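Local coordinates for protein clp gene regulator (ClgR) (Corynebacterium glutamicum, PDB 3F52) that probably binds regulatory DNA through a helix-turn-helix domain and activates transcription of clp protease genes, at residues G30-S35 against A85-E90. Sequence-based numbering, arbitrary orientation.
Sequences GAALRS and ADVLIE
A32 and L33 of helix 25-40 pack against V87 and E90 of helix 84-92, joining the first and last helices of the all-helical domain in an apolar contact with a water-bridged polar edge. The segment axes approach to 8.5 Å at 119°, with A32 facing the other helix: its CB lies 3.5 Å from the V87 carbonyl O and 4.0 Å from E90 CB, set against the backbone of the last helix. V87 reaches back with a single branch. With CG1 anti to the backbone N (chi1 173°), that methyl lies 4.0 Å from A32 CB and 3.9 Å from L33 CD2, the leucine and valine side chains crossing at about a right angle. L33 and V87 both continue onto C77 of helix 70-80. At the exposed edge the E90 chain, bent at chi2 (57°), runs its CG past A32 CB, and its carboxylate joins S35 through a water that donates to OE2 (2.8 Å) and lies 3.1 Å from S35 OG. L88, which also touches L29 of helix 25-40, and I89 pack on L25 and I89 of the second subunit. The packing of the first helix on the fifth belongs to the compact five-helix fold of XRE-type helix-turn-helix domains.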
# COMPACT_ATOMS: atom_id res chain seq x y z
N GLY B 30 8.02 -2.01 -2.31
CA GLY B 30 9.06 -2.90 -2.88
C GLY B 30 10.36 -2.85 -2.10
O GLY B 30 11.01 -3.87 -1.85
N ALA B 31 10.77 -1.65 -1.70
CA ALA B 31 12.00 -1.46 -0.93
C ALA B 31 11.88 -2.15 0.44
O ALA B 31 12.84 -2.77 0.91
CB ALA B 31 12.31 0.01 -0.78
N ALA B 32 10.69 -2.07 1.06
CA ALA B 32 10.42 -2.73 2.35
C ALA B 32 10.54 -4.25 2.18
O ALA B 32 11.25 -4.91 2.94
CB ALA B 32 9.04 -2.35 2.84
N LEU B 33 9.87 -4.79 1.17
CA LEU B 33 9.92 -6.23 0.88
C LEU B 33 11.34 -6.70 0.69
O LEU B 33 11.74 -7.73 1.23
CB LEU B 33 9.08 -6.57 -0.34
CG LEU B 33 7.55 -6.54 -0.12
CD1 LEU B 33 6.82 -6.51 -1.46
CD2 LEU B 33 7.06 -7.73 0.76
N ARG B 34 12.12 -5.94 -0.08
CA ARG B 34 13.53 -6.28 -0.30
C ARG B 34 14.31 -6.34 1.02
O ARG B 34 15.09 -7.27 1.27
CB ARG B 34 14.20 -5.29 -1.26
CG ARG B 34 15.66 -5.70 -1.58
CD ARG B 34 16.43 -4.61 -2.36
NE ARG B 34 15.69 -4.05 -3.49
CZ ARG B 34 15.21 -2.80 -3.54
NH1 ARG B 34 14.55 -2.39 -4.62
NH2 ARG B 34 15.42 -1.93 -2.52
N SER B 35 14.08 -5.35 1.89
CA SER B 35 14.77 -5.34 3.17
C SER B 35 14.33 -6.51 4.09
O SER B 35 15.18 -7.11 4.75
CB SER B 35 14.71 -3.96 3.85
OG SER B 35 13.52 -3.82 4.58
N ALA B 85 1.23 -5.61 7.92
CA ALA B 85 1.28 -4.40 8.75
C ALA B 85 2.73 -3.95 8.95
O ALA B 85 3.03 -2.77 8.81
CB ALA B 85 0.59 -4.64 10.11
N ASP B 86 3.62 -4.88 9.26
CA ASP B 86 5.02 -4.53 9.51
C ASP B 86 5.73 -4.10 8.22
O ASP B 86 6.53 -3.16 8.22
CB ASP B 86 5.79 -5.69 10.17
CG ASP B 86 5.39 -5.91 11.64
OD1 ASP B 86 4.76 -5.02 12.29
OD2 ASP B 86 5.75 -7.00 12.17
N VAL B 87 5.44 -4.78 7.11
CA VAL B 87 5.98 -4.38 5.81
C VAL B 87 5.47 -2.98 5.43
O VAL B 87 6.23 -2.15 4.96
CB VAL B 87 5.66 -5.44 4.72
CG1 VAL B 87 6.06 -4.95 3.33
CG2 VAL B 87 6.40 -6.74 5.09
N LEU B 88 4.19 -2.73 5.66
CA LEU B 88 3.59 -1.42 5.34
C LEU B 88 4.18 -0.26 6.18
O LEU B 88 4.48 0.82 5.66
CB LEU B 88 2.08 -1.47 5.49
CG LEU B 88 1.28 -0.26 4.99
CD1 LEU B 88 1.52 -0.04 3.49
CD2 LEU B 88 -0.22 -0.50 5.25
N ILE B 89 4.37 -0.48 7.48
CA ILE B 89 4.97 0.56 8.28
C ILE B 89 6.44 0.80 7.85
O ILE B 89 6.89 1.94 7.80
CB ILE B 89 4.78 0.31 9.80
CG1 ILE B 89 4.95 1.61 10.59
CG2 ILE B 89 5.71 -0.77 10.30
CD1 ILE B 89 3.73 2.52 10.43
N GLU B 90 7.17 -0.26 7.50
CA GLU B 90 8.52 -0.07 6.96
C GLU B 90 8.49 0.77 5.66
O GLU B 90 9.32 1.68 5.47
CB GLU B 90 9.22 -1.42 6.70
CG GLU B 90 10.71 -1.31 6.32
CD GLU B 90 11.54 -0.58 7.38
OE1 GLU B 90 11.36 -0.84 8.60
OE2 GLU B 90 12.41 0.24 6.99
O HOH W 1 13.77 -0.70 4.77